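Local atomic coordinates of dihydrodipicolinate reductase N-terminus domain-containing protein (Mycobacterium smegmatis, PDB entry 6IAQ), a protein that probably catalyses the NADP-dependent asymmetric reductive amination of ketones to amines, as one of the native amine dehydrogenases. Residues Y140-F144 with W145-I149; E123-A126 with L127-T131; V183-T186 with V187-D191. All coordinates share one frame; numbering follows the deposited sequence.

Interaction 1: residues Y140-F144 with W145-I149; sequences YQDTF and WVNMI. With NAP (NADP nicotinamide-adenine-dinucleotide phosphate), chain F.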
ATOM      1  N   TYR A 140       7.790  10.927   5.530  1.00 27.12           N
ATOM      2  CA  TYR A 140       6.309  10.763   5.515  1.00 26.26           C
ATOM      3  C   TYR A 140       5.860  10.269   4.132  1.00 23.19           C
ATOM      4  O   TYR A 140       5.023   9.331   4.031  1.00 21.53           O
ATOM      5  CB  TYR A 140       5.617  12.078   5.879  1.00 24.28           C
ATOM      6  CG  TYR A 140       4.116  11.973   5.721  1.00 23.18           C
ATOM      7  CD1 TYR A 140       3.381  11.142   6.550  1.00 25.78           C
ATOM      8  CD2 TYR A 140       3.466  12.611   4.682  1.00 23.72           C
ATOM      9  CE1 TYR A 140       2.025  10.967   6.376  1.00 22.79           C
ATOM     10  CE2 TYR A 140       2.096  12.488   4.520  1.00 23.37           C
ATOM     11  CZ  TYR A 140       1.382  11.645   5.356  1.00 24.22           C
ATOM     12  OH  TYR A 140       0.034  11.513   5.185  1.00 23.31           O
ATOM     13  N   GLN A 141       6.405  10.866   3.084  1.00 25.82           N
ATOM     14  CA  GLN A 141       5.922  10.711   1.681  1.00 25.41           C
ATOM     15  C   GLN A 141       6.057   9.252   1.237  1.00 24.51           C
ATOM     16  O   GLN A 141       5.259   8.829   0.359  1.00 27.52           O
ATOM     17  CB  GLN A 141       6.664  11.594   0.676  1.00 27.58           C
ATOM     18  CG  GLN A 141       7.111  12.964   1.193  1.00 29.19           C
ATOM     19  CD  GLN A 141       8.551  12.878   1.629  1.00 28.56           C
ATOM     20  OE1 GLN A 141       8.862  12.133   2.557  1.00 24.12           O
ATOM     21  NE2 GLN A 141       9.447  13.505   0.855  1.00 27.56           N
ATOM     22  N   ASP A 142       7.039   8.522   1.768  1.00 26.52           N
ATOM     23  CA  ASP A 142       7.474   7.182   1.280  1.00 26.75           C
ATOM     24  C   ASP A 142       6.224   6.286   1.068  1.00 28.65           C
ATOM     25  O   ASP A 142       6.006   5.811  -0.048  1.00 28.04           O
ATOM     26  CB  ASP A 142       8.474   6.606   2.275  1.00 26.40           C
ATOM     27  CG  ASP A 142       9.092   5.261   1.965  1.00 28.91           C
ATOM     28  OD1 ASP A 142       8.450   4.448   1.253  1.00 26.75           O
ATOM     29  OD2 ASP A 142      10.221   5.022   2.491  1.00 28.39           O
ATOM     30  N   THR A 143       5.450   6.065   2.116  1.00 27.09           N
ATOM     31  CA  THR A 143       4.185   5.297   2.068  1.00 24.73           C
ATOM     32  C   THR A 143       3.033   6.183   1.587  1.00 24.65           C
ATOM     33  O   THR A 143       2.370   5.812   0.598  1.00 25.97           O
ATOM     34  CB  THR A 143       3.874   4.659   3.416  1.00 23.60           C
ATOM     35  OG1 THR A 143       4.930   3.794   3.771  1.00 23.45           O
ATOM     36  CG2 THR A 143       2.588   3.876   3.379  1.00 26.24           C
ATOM     37  N   PHE A 144       2.773   7.320   2.237  1.00 26.80           N
ATOM     38  CA  PHE A 144       1.442   7.994   2.154  1.00 24.70           C
ATOM     39  C   PHE A 144       1.265   8.768   0.856  1.00 26.88           C
ATOM     40  O   PHE A 144       0.106   8.971   0.476  1.00 24.55           O
ATOM     41  CB  PHE A 144       1.216   8.850   3.396  1.00 24.02           C
ATOM     42  CG  PHE A 144       1.068   8.005   4.633  1.00 24.74           C
ATOM     43  CD1 PHE A 144      -0.106   7.307   4.879  1.00 25.93           C
ATOM     44  CD2 PHE A 144       2.133   7.844   5.508  1.00 22.85           C
ATOM     45  CE1 PHE A 144      -0.221   6.516   6.015  1.00 24.49           C
ATOM     46  CE2 PHE A 144       2.027   7.029   6.619  1.00 25.81           C
ATOM     47  CZ  PHE A 144       0.852   6.346   6.867  1.00 24.48           C
ATOM     48  N   TRP A 145       2.347   9.156   0.172  1.00 25.19           N
ATOM     49  CA  TRP A 145       2.233   9.928  -1.089  1.00 26.90           C
ATOM     50  C   TRP A 145       2.800   9.142  -2.280  1.00 25.70           C
ATOM     51  O   TRP A 145       2.512   9.568  -3.411  1.00 29.02           O
ATOM     52  CB  TRP A 145       2.865  11.321  -0.983  1.00 26.40           C
ATOM     53  CG  TRP A 145       2.245  12.221   0.032  1.00 25.57           C
ATOM     54  CD1 TRP A 145       1.021  12.083   0.623  1.00 27.75           C
ATOM     55  CD2 TRP A 145       2.808  13.430   0.559  1.00 26.59           C
ATOM     56  NE1 TRP A 145       0.783  13.124   1.481  1.00 26.40           N
ATOM     57  CE2 TRP A 145       1.876  13.953   1.487  1.00 25.64           C
ATOM     58  CE3 TRP A 145       4.041  14.079   0.404  1.00 26.71           C
ATOM     59  CZ2 TRP A 145       2.137  15.097   2.247  1.00 23.67           C
ATOM     60  CZ3 TRP A 145       4.276  15.244   1.114  1.00 26.08           C
ATOM     61  CH2 TRP A 145       3.345  15.737   2.036  1.00 26.48           C
ATOM     62  N   VAL A 146       3.558   8.069  -2.064  1.00 26.96           N
ATOM     63  CA  VAL A 146       4.185   7.325  -3.190  1.00 27.83           C
ATOM     64  C   VAL A 146       3.744   5.860  -3.201  1.00 26.16           C
ATOM     65  O   VAL A 146       2.921   5.520  -4.075  1.00 31.22           O
ATOM     66  CB  VAL A 146       5.715   7.469  -3.179  1.00 28.59           C
ATOM     67  CG1 VAL A 146       6.346   6.686  -4.321  1.00 27.96           C
ATOM     68  CG2 VAL A 146       6.150   8.930  -3.178  1.00 31.20           C
ATOM     69  N   ASN A 147       4.264   5.007  -2.314  1.00 25.47           N
ATOM     70  CA  ASN A 147       4.110   3.539  -2.432  1.00 26.07           C
ATOM     71  C   ASN A 147       2.627   3.093  -2.241  1.00 30.02           C
ATOM     72  O   ASN A 147       2.186   2.160  -2.967  1.00 25.41           O
ATOM     73  CB  ASN A 147       5.059   2.798  -1.500  1.00 27.18           C
ATOM     74  CG  ASN A 147       6.494   2.807  -2.039  1.00 34.24           C
ATOM     75  OD1 ASN A 147       6.748   2.248  -3.087  1.00 31.17           O
ATOM     76  ND2 ASN A 147       7.436   3.467  -1.381  1.00 24.64           N
ATOM     77  N   MET A 148       1.885   3.684  -1.302  1.00 26.53           N
ATOM     78  CA  MET A 148       0.467   3.306  -1.076  1.00 27.98           C
ATOM     79  C   MET A 148      -0.386   3.819  -2.241  1.00 25.14           C
ATOM     80  O   MET A 148      -1.400   3.163  -2.591  1.00 27.27           O
ATOM     81  CB  MET A 148      -0.085   3.909   0.225  1.00 26.87           C
ATOM     82  CG  MET A 148      -1.431   3.275   0.597  1.00 29.65           C
ATOM     83  SD  MET A 148      -1.910   3.790   2.242  1.00 30.87           S
ATOM     84  CE  MET A 148      -1.012   2.549   3.163  1.00 31.09           C
ATOM     85  N   ILE A 149       0.004   4.942  -2.835  1.00 25.75           N
ATOM     86  CA  ILE A 149      -0.725   5.513  -3.986  1.00 26.44           C
ATOM     87  C   ILE A 149      -0.477   4.653  -5.230  1.00 28.45           C
ATOM     88  O   ILE A 149      -1.461   4.320  -5.936  1.00 30.38           O
ATOM     89  CB  ILE A 149      -0.392   6.994  -4.211  1.00 27.03           C
ATOM     90  CG1 ILE A 149      -0.618   7.836  -2.960  1.00 26.74           C
ATOM     91  CG2 ILE A 149      -1.185   7.541  -5.387  1.00 28.90           C
ATOM     92  CD1 ILE A 149      -1.933   7.561  -2.222  1.00 25.20           C
TER
HETATM   93  PA  NAP F 402      14.927  21.262  12.882  1.00 26.75           P
HETATM   94  O1A NAP F 402      14.337  20.961  14.178  1.00 26.25           O
HETATM   95  O2A NAP F 402      15.235  22.708  12.390  1.00 25.71           O
HETATM   96  O5B NAP F 402      16.301  20.384  12.799  1.00 29.38           O
HETATM   97  C5B NAP F 402      17.321  20.624  11.820  1.00 29.66           C
HETATM   98  C4B NAP F 402      18.658  20.214  12.423  1.00 32.85           C
HETATM   99  O4B NAP F 402      19.718  20.355  11.480  1.00 33.64           O
HETATM  100  C3B NAP F 402      19.086  21.026  13.675  1.00 34.37           C
HETATM  101  O3B NAP F 402      19.415  20.019  14.662  1.00 34.47           O
HETATM  102  C2B NAP F 402      20.356  21.781  13.291  1.00 38.56           C
HETATM  103  O2B NAP F 402      21.357  21.814  14.332  1.00 41.17           O
HETATM  104  C1B NAP F 402      20.868  20.841  12.244  1.00 33.78           C
HETATM  105  N9A NAP F 402      21.801  21.374  11.252  1.00 37.01           N
HETATM  106  C8A NAP F 402      21.635  22.385  10.376  1.00 33.26           C
HETATM  107  N7A NAP F 402      22.724  22.454   9.602  1.00 34.98           N
HETATM  108  C5A NAP F 402      23.536  21.426   9.943  1.00 37.22           C
HETATM  109  C6A NAP F 402      24.846  20.870   9.518  1.00 38.30           C
HETATM  110  N6A NAP F 402      25.541  21.431   8.537  1.00 40.84           N
HETATM  111  N1A NAP F 402      25.321  19.799  10.152  1.00 37.82           N
HETATM  112  C2A NAP F 402      24.665  19.171  11.149  1.00 38.14           C
HETATM  113  N3A NAP F 402      23.465  19.599  11.604  1.00 37.50           N
HETATM  114  C4A NAP F 402      22.927  20.717  11.040  1.00 34.81           C
HETATM  115  O3  NAP F 402      14.038  20.633  11.651  1.00 27.67           O
HETATM  116  PN  NAP F 402      13.272  19.162  11.676  1.00 25.24           P
HETATM  117  O1N NAP F 402      11.808  19.278  11.968  1.00 27.32           O
HETATM  118  O2N NAP F 402      14.055  18.174  12.466  1.00 24.96           O
HETATM  119  O5D NAP F 402      13.479  18.975  10.102  1.00 24.22           O
HETATM  120  C5D NAP F 402      14.726  18.721   9.443  1.00 25.52           C
HETATM  121  C4D NAP F 402      14.613  18.541   7.955  1.00 26.50           C
HETATM  122  O4D NAP F 402      13.833  17.325   7.712  1.00 27.28           O
HETATM  123  C3D NAP F 402      13.945  19.720   7.305  1.00 25.18           C
HETATM  124  O3D NAP F 402      14.562  20.094   6.087  1.00 23.76           O
HETATM  125  C2D NAP F 402      12.524  19.201   7.044  1.00 25.39           C
HETATM  126  O2D NAP F 402      11.933  19.930   5.959  1.00 24.89           O
HETATM  127  C1D NAP F 402      12.796  17.688   6.803  1.00 26.95           C
HETATM  128  N1N NAP F 402      11.604  16.865   7.074  1.00 23.74           N
HETATM  129  C2N NAP F 402      11.226  16.009   6.143  1.00 24.60           C
HETATM  130  C3N NAP F 402      10.074  15.261   6.334  1.00 24.38           C
HETATM  131  C7N NAP F 402       9.631  14.230   5.318  1.00 26.19           C
HETATM  132  O7N NAP F 402       8.518  13.739   5.502  1.00 26.83           O
HETATM  133  N7N NAP F 402      10.430  13.852   4.304  1.00 24.85           N
HETATM  134  C4N NAP F 402       9.348  15.420   7.514  1.00 22.74           C
HETATM  135  C5N NAP F 402       9.768  16.326   8.483  1.00 23.77           C
HETATM  136  C6N NAP F 402      10.917  17.030   8.219  1.00 22.34           C
HETATM  137  P2B NAP F 402      21.113  22.542  15.733  1.00 38.72           P
HETATM  138  O1X NAP F 402      20.075  21.769  16.495  1.00 35.82           O
HETATM  139  O2X NAP F 402      22.416  22.329  16.500  1.00 37.48           O
HETATM  140  O3X NAP F 402      20.785  23.948  15.221  1.00 43.32           O
HETATM  141  O   HOH W   1      -0.755  13.900   4.140  1.00 26.10           O
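The start of helix 141-153 borders the nicotinamide pocket, and here Tyr-140 meets Trp-145 in a T-shaped pair. The edge of the tyrosine points at one face of the indole, with the planes at 89°. Its CE2 lies 3.4 Å from CE2 of Trp-145. A water joins the two polar groups: it is 2.7 Å from Tyr-140 OH and accepts from Trp-145 NE1. The water and the indole together restrain the tyrosine ring. The indole also makes an edge-to-face pair with Phe-268. Gln-141 comes to the other end of the indole, CG at 3.4 Å from Trp-145 CE3. Its chain bends at chi2 (97°), which carries the amide off toward the cofactor. There OE1 accepts from NADP N7N at 2.9 Å, while Tyr-140 N donates to NADP O7N, also at 2.9 Å. The nicotinamide carboxamide is held at both its oxygen and its nitrogen, which fixes its rotation.

Further on, the helix widens into a pi-type turn. Asn-147 N donates to Asp-142 O and Met-148 N to Thr-143 O, five residues back. The side chains of the first pair also meet: Asn-147 ND2 donates to Asp-142 OD1 at 3.0 Å, with the acceptor near the amide plane. The other carboxylate oxygen, OD2, is held by Thr-138 and Arg-313. Thr-143, Phe-144 and Met-148 pack on the second subunit. The whole is a helix start that holds a nicotinamide carboxamide by both of its polar atoms, part of the NADP site of this Rossmann-type dehydrogenase.

Interaction 2: residues E123-A126 with L127-T131; sequences ELDA and LAKST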
ATOM      1  N   GLU A 123      26.111  13.163  -9.760  1.00 38.96           N
ATOM      2  CA  GLU A 123      27.364  13.338  -8.979  1.00 38.80           C
ATOM      3  C   GLU A 123      27.308  12.390  -7.771  1.00 42.74           C
ATOM      4  O   GLU A 123      28.269  11.570  -7.551  1.00 34.85           O
ATOM      5  CB  GLU A 123      27.430  14.782  -8.464  1.00 47.66           C
ATOM      6  CG  GLU A 123      28.746  15.540  -8.539  1.00 57.00           C
ATOM      7  CD  GLU A 123      28.693  16.772  -7.622  1.00 59.13           C
ATOM      8  OE1 GLU A 123      28.205  17.840  -8.085  1.00 49.28           O
ATOM      9  OE2 GLU A 123      29.095  16.641  -6.439  1.00 54.01           O
ATOM     10  N   LEU A 124      26.217  12.487  -6.989  1.00 36.47           N
ATOM     11  CA  LEU A 124      26.095  11.766  -5.696  1.00 37.93           C
ATOM     12  C   LEU A 124      25.979  10.274  -5.969  1.00 33.03           C
ATOM     13  O   LEU A 124      26.545   9.480  -5.181  1.00 35.91           O
ATOM     14  CB  LEU A 124      24.875  12.279  -4.922  1.00 37.62           C
ATOM     15  CG  LEU A 124      25.058  13.622  -4.208  1.00 35.72           C
ATOM     16  CD1 LEU A 124      23.744  14.062  -3.595  1.00 34.69           C
ATOM     17  CD2 LEU A 124      26.145  13.511  -3.140  1.00 34.76           C
ATOM     18  N   ASP A 125      25.244   9.904  -7.015  1.00 32.39           N
ATOM     19  CA  ASP A 125      25.048   8.479  -7.378  1.00 34.96           C
ATOM     20  C   ASP A 125      26.419   7.850  -7.725  1.00 34.65           C
ATOM     21  O   ASP A 125      26.697   6.723  -7.240  1.00 34.96           O
ATOM     22  CB  ASP A 125      24.033   8.352  -8.513  1.00 36.84           C
ATOM     23  CG  ASP A 125      23.709   6.918  -8.881  1.00 35.15           C
ATOM     24  OD1 ASP A 125      23.361   6.135  -7.988  1.00 30.76           O
ATOM     25  OD2 ASP A 125      23.822   6.587 -10.054  1.00 42.35           O
ATOM     26  N   ALA A 126      27.231   8.534  -8.533  1.00 33.20           N
ATOM     27  CA  ALA A 126      28.590   8.071  -8.948  1.00 33.49           C
ATOM     28  C   ALA A 126      29.499   7.908  -7.721  1.00 35.93           C
ATOM     29  O   ALA A 126      30.159   6.858  -7.591  1.00 31.71           O
ATOM     30  CB  ALA A 126      29.203   9.031  -9.930  1.00 30.60           C
ATOM     31  N   LEU A 127      29.526   8.916  -6.840  1.00 32.69           N
ATOM     32  CA  LEU A 127      30.380   8.916  -5.633  1.00 33.73           C
ATOM     33  C   LEU A 127      29.980   7.743  -4.725  1.00 39.50           C
ATOM     34  O   LEU A 127      30.887   6.984  -4.257  1.00 32.79           O
ATOM     35  CB  LEU A 127      30.226  10.264  -4.920  1.00 37.22           C
ATOM     36  CG  LEU A 127      31.000  10.391  -3.607  1.00 40.08           C
ATOM     37  CD1 LEU A 127      32.509  10.182  -3.781  1.00 38.93           C
ATOM     38  CD2 LEU A 127      30.734  11.744  -2.966  1.00 40.51           C
ATOM     39  N   ALA A 128      28.669   7.593  -4.453  1.00 37.35           N
ATOM     40  CA  ALA A 128      28.144   6.559  -3.535  1.00 35.88           C
ATOM     41  C   ALA A 128      28.477   5.162  -4.098  1.00 31.45           C
ATOM     42  O   ALA A 128      28.748   4.215  -3.305  1.00 32.76           O
ATOM     43  CB  ALA A 128      26.654   6.748  -3.344  1.00 36.35           C
ATOM     44  N   LYS A 129      28.374   5.014  -5.419  1.00 30.94           N
ATOM     45  CA  LYS A 129      28.673   3.731  -6.121  1.00 32.61           C
ATOM     46  C   LYS A 129      30.172   3.396  -5.978  1.00 36.53           C
ATOM     47  O   LYS A 129      30.515   2.224  -5.777  1.00 34.34           O
ATOM     48  CB  LYS A 129      28.242   3.821  -7.585  1.00 34.22           C
ATOM     49  CG  LYS A 129      26.778   3.488  -7.819  1.00 34.07           C
ATOM     50  CD  LYS A 129      26.286   3.779  -9.220  1.00 39.50           C
ATOM     51  CE  LYS A 129      24.918   3.189  -9.490  1.00 38.62           C
ATOM     52  NZ  LYS A 129      24.389   3.779 -10.738  1.00 42.69           N
ATOM     53  N   SER A 130      31.031   4.404  -6.060  1.00 34.16           N
ATOM     54  CA  SER A 130      32.501   4.214  -6.002  1.00 37.05           C
ATOM     55  C   SER A 130      32.919   3.748  -4.592  1.00 35.70           C
ATOM     56  O   SER A 130      33.960   3.056  -4.498  1.00 34.77           O
ATOM     57  CB  SER A 130      33.211   5.452  -6.453  1.00 36.17           C
ATOM     58  OG  SER A 130      33.158   6.450  -5.438  1.00 42.08           O
ATOM     59  N   THR A 131      32.139   4.040  -3.531  1.00 31.79           N
ATOM     60  CA  THR A 131      32.486   3.722  -2.120  1.00 31.05           C
ATOM     61  C   THR A 131      31.574   2.643  -1.527  1.00 34.50           C
ATOM     62  O   THR A 131      31.707   2.338  -0.296  1.00 33.79           O
ATOM     63  CB  THR A 131      32.441   4.973  -1.232  1.00 33.88           C
ATOM     64  OG1 THR A 131      31.104   5.485  -1.286  1.00 35.08           O
ATOM     65  CG2 THR A 131      33.437   6.038  -1.652  1.00 36.55           C
TER
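Leu-127, Ala-126 and Asp-125 meet their neighbours one turn away along the last turns of helix 118-130. Leu-127 is tied to Glu-123 through the main chain, N to O at 3.0 Å, and its CB lies beside that same carbonyl oxygen. The side chain of Leu-127 packs on Ala-97 and Glu-98 of helix 86-98. Leu-124 reaches the same helix at Leu-86 and Leu-93, and also touches Leu-135 of strand 134-137. Ala-128 rests on Leu-135 too, so this side of the helix faces the sheet.

Asp-125 carries the main side-chain contact. Its carboxylate forms a salt bridge with Lys-129 four residues on, OD2 to NZ at 2.9 Å. The ammonium meets the oxygen on its syn side, 22° out of the carboxylate plane. The lysine chain is extended beyond CG and passes alongside the carbonyl of Asp-125, with Lys-129 CG 3.3 Å from Asp-125 O. The aspartate CG stands opposite its own N (chi1 -176°), which turns the carboxylate toward the coming turn. Its second oxygen, OD1, accepts from the backbone N of Ile-324. The aspartate therefore has an exposed lysine on one oxygen and a main-chain partner from strand 323-324 on the other.

Ala-126 contributes its carbonyl, which accepts from Ser-130 N at 3.0 Å. Ser-130 OG then donates to Leu-127 O at 2.6 Å, a bond back to its own preceding turn near the helix end. Glu-123 finds its charged partner in Arg-94. The arrangement is typical of an amphipathic helix in a Rossmann beta-alpha-beta unit, here the crossover from strand 102-105 to strand 134-137.

Interaction 3: residues V183-T186 with V187-D191; sequences VGRT and VAEFD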
ATOM      1  N   VAL A 183       6.985  31.280   7.463  1.00 28.13           N
ATOM      2  CA  VAL A 183       6.144  31.567   8.646  1.00 32.16           C
ATOM      3  C   VAL A 183       6.614  32.880   9.273  1.00 32.32           C
ATOM      4  O   VAL A 183       7.828  33.023   9.555  1.00 29.36           O
ATOM      5  CB  VAL A 183       6.189  30.409   9.644  1.00 31.17           C
ATOM      6  CG1 VAL A 183       5.483  30.754  10.934  1.00 32.98           C
ATOM      7  CG2 VAL A 183       5.610  29.162   9.019  1.00 30.34           C
ATOM      8  N   GLY A 184       5.671  33.809   9.452  1.00 31.81           N
ATOM      9  CA  GLY A 184       5.893  35.099  10.128  1.00 32.51           C
ATOM     10  C   GLY A 184       6.318  36.187   9.157  1.00 36.26           C
ATOM     11  O   GLY A 184       6.500  37.309   9.601  1.00 36.64           O
ATOM     12  N   ARG A 185       6.482  35.862   7.872  1.00 34.30           N
ATOM     13  CA  ARG A 185       6.904  36.826   6.840  1.00 39.91           C
ATOM     14  C   ARG A 185       5.664  37.640   6.487  1.00 42.41           C
ATOM     15  O   ARG A 185       4.531  37.153   6.783  1.00 36.41           O
ATOM     16  CB  ARG A 185       7.447  36.134   5.584  1.00 40.95           C
ATOM     17  CG  ARG A 185       8.612  35.179   5.827  1.00 43.79           C
ATOM     18  CD  ARG A 185       9.923  35.910   6.102  1.00 43.39           C
ATOM     19  NE  ARG A 185      10.487  36.476   4.890  1.00 46.38           N
ATOM     20  CZ  ARG A 185      11.424  37.432   4.861  1.00 49.90           C
ATOM     21  NH1 ARG A 185      11.928  37.917   5.991  1.00 43.91           N
ATOM     22  NH2 ARG A 185      11.847  37.895   3.692  1.00 45.66           N
ATOM     23  N   THR A 186       5.860  38.799   5.853  1.00 39.59           N
ATOM     24  CA  THR A 186       4.758  39.618   5.296  1.00 35.86           C
ATOM     25  C   THR A 186       4.388  39.017   3.944  1.00 29.54           C
ATOM     26  O   THR A 186       5.253  38.340   3.314  1.00 34.41           O
ATOM     27  CB  THR A 186       5.136  41.102   5.166  1.00 32.22           C
ATOM     28  OG1 THR A 186       6.124  41.202   4.149  1.00 31.40           O
ATOM     29  CG2 THR A 186       5.656  41.705   6.444  1.00 34.17           C
ATOM     30  N   VAL A 187       3.176  39.313   3.475  1.00 31.84           N
ATOM     31  CA  VAL A 187       2.705  38.915   2.121  1.00 34.77           C
ATOM     32  C   VAL A 187       3.647  39.490   1.054  1.00 39.30           C
ATOM     33  O   VAL A 187       3.906  38.795   0.062  1.00 37.65           O
ATOM     34  CB  VAL A 187       1.237  39.316   1.928  1.00 38.43           C
ATOM     35  CG1 VAL A 187       0.792  39.145   0.486  1.00 38.26           C
ATOM     36  CG2 VAL A 187       0.337  38.503   2.863  1.00 39.57           C
ATOM     37  N   ALA A 188       4.130  40.724   1.220  1.00 41.65           N
ATOM     38  CA  ALA A 188       5.068  41.353   0.253  1.00 45.71           C
ATOM     39  C   ALA A 188       6.394  40.570   0.234  1.00 39.38           C
ATOM     40  O   ALA A 188       6.891  40.257  -0.889  1.00 40.77           O
ATOM     41  CB  ALA A 188       5.266  42.815   0.585  1.00 45.84           C
ATOM     42  N   GLU A 189       6.922  40.207   1.404  1.00 36.45           N
ATOM     43  CA  GLU A 189       8.148  39.358   1.494  1.00 36.60           C
ATOM     44  C   GLU A 189       7.884  38.018   0.779  1.00 39.49           C
ATOM     45  O   GLU A 189       8.746  37.539  -0.013  1.00 38.99           O
ATOM     46  CB  GLU A 189       8.545  39.134   2.949  1.00 39.25           C
ATOM     47  CG  GLU A 189       9.192  40.350   3.595  1.00 41.90           C
ATOM     48  CD  GLU A 189       9.357  40.276   5.108  1.00 47.27           C
ATOM     49  OE1 GLU A 189       8.649  39.499   5.765  1.00 41.44           O
ATOM     50  OE2 GLU A 189      10.162  41.025   5.644  1.00 54.64           O
ATOM     51  N   PHE A 190       6.704  37.437   1.005  1.00 36.88           N
ATOM     52  CA  PHE A 190       6.330  36.120   0.426  1.00 35.39           C
ATOM     53  C   PHE A 190       6.297  36.241  -1.096  1.00 33.25           C
ATOM     54  O   PHE A 190       6.813  35.351  -1.796  1.00 32.42           O
ATOM     55  CB  PHE A 190       4.980  35.604   0.958  1.00 34.90           C
ATOM     56  CG  PHE A 190       4.644  34.231   0.422  1.00 34.05           C
ATOM     57  CD1 PHE A 190       4.036  34.077  -0.811  1.00 28.88           C
ATOM     58  CD2 PHE A 190       5.004  33.088   1.121  1.00 34.04           C
ATOM     59  CE1 PHE A 190       3.755  32.812  -1.306  1.00 30.94           C
ATOM     60  CE2 PHE A 190       4.757  31.824   0.603  1.00 33.60           C
ATOM     61  CZ  PHE A 190       4.135  31.682  -0.612  1.00 31.16           C
ATOM     62  N   ASP A 191       5.668  37.299  -1.612  1.00 36.98           N
ATOM     63  CA  ASP A 191       5.481  37.443  -3.079  1.00 38.17           C
ATOM     64  C   ASP A 191       6.853  37.604  -3.752  1.00 38.49           C
ATOM     65  O   ASP A 191       7.018  37.072  -4.873  1.00 36.90           O
ATOM     66  CB  ASP A 191       4.543  38.602  -3.418  1.00 42.49           C
ATOM     67  CG  ASP A 191       4.123  38.629  -4.877  1.00 48.49           C
ATOM     68  OD1 ASP A 191       3.627  37.599  -5.380  1.00 51.48           O
ATOM     69  OD2 ASP A 191       4.347  39.673  -5.518  1.00 57.20           O
TER
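A capping box starts helix 187-195, and Thr-186 and Glu-189 form it. Thr-186 is the N-cap. Its OG1 accepts from Glu-189 N at 3.0 Å, with an N-H...O angle of 164°. In return the extended glutamate side chain reaches to the backbone before the helix, and its OE1 accepts from Thr-186 N at 2.9 Å. This second bond is nearly straight at 170°. It reaches OE1 on the anti side of the carboxylate and from somewhat out of its plane. The two residues thus hold each other by one side-chain bond in each direction. The threonine OG1 sits between its own N and carbonyl carbon (chi1 68°), which points it at the N-H of Glu-189. There it also lies against the glutamate chain, 3.2 Å from Glu-189 CG. The first regular helical bond follows, from Phe-190 N to Thr-186 O at 2.9 Å.

Arg-185 stacks on the carboxylate of the box. Its chain is bent at chi2 and chi3 and curls back, and the guanidinium lies flat on the glutamate carboxylate with the planes almost parallel. Glu-189 CD stands over the centre of the group, 3.5 Å from Arg-185 CZ. The salt bridge, NH1 to OE2 at 3.6 Å, is one of charges alone, since the oxygen is well out of the guanidinium plane and no N-H points at it. Both the arginine and the helix start would probably favour the charged form of Glu-189.

The chain before the cap is fixed by backbone bonds of Gly-184 and Arg-185 with Val-249. Phe-190 packs on Thr-226, Pro-228 and Phe-252, and so seats the helix on the mixed sheet. Side chain and backbone thus trade bonds at the N-terminus of the helix, as capping boxes do, with an arginine stacked on the glutamate.

Overall arrangement
The three contacts lie in series along the chain and do not touch. Interaction 2 closes helix 118-130, strand 134-137 follows, and interaction 1 begins the next helix. Their centres are 26 Å apart, with about 15 Å between nearest atoms. Interaction 1 is the one that bonds the cofactor, at its nicotinamide carboxamide. Interaction 2 lies on a helix packed against helix 86-98 and strand 134-137 of the Rossmann sheet. Interaction 3 is farther along, on the surface of the mixed-sheet part of the chain. Its centre is 30 Å from interaction 1 and 39 Å from interaction 2. Interaction 1 also packs on that sheet and on the second subunit, which touches neither of the others.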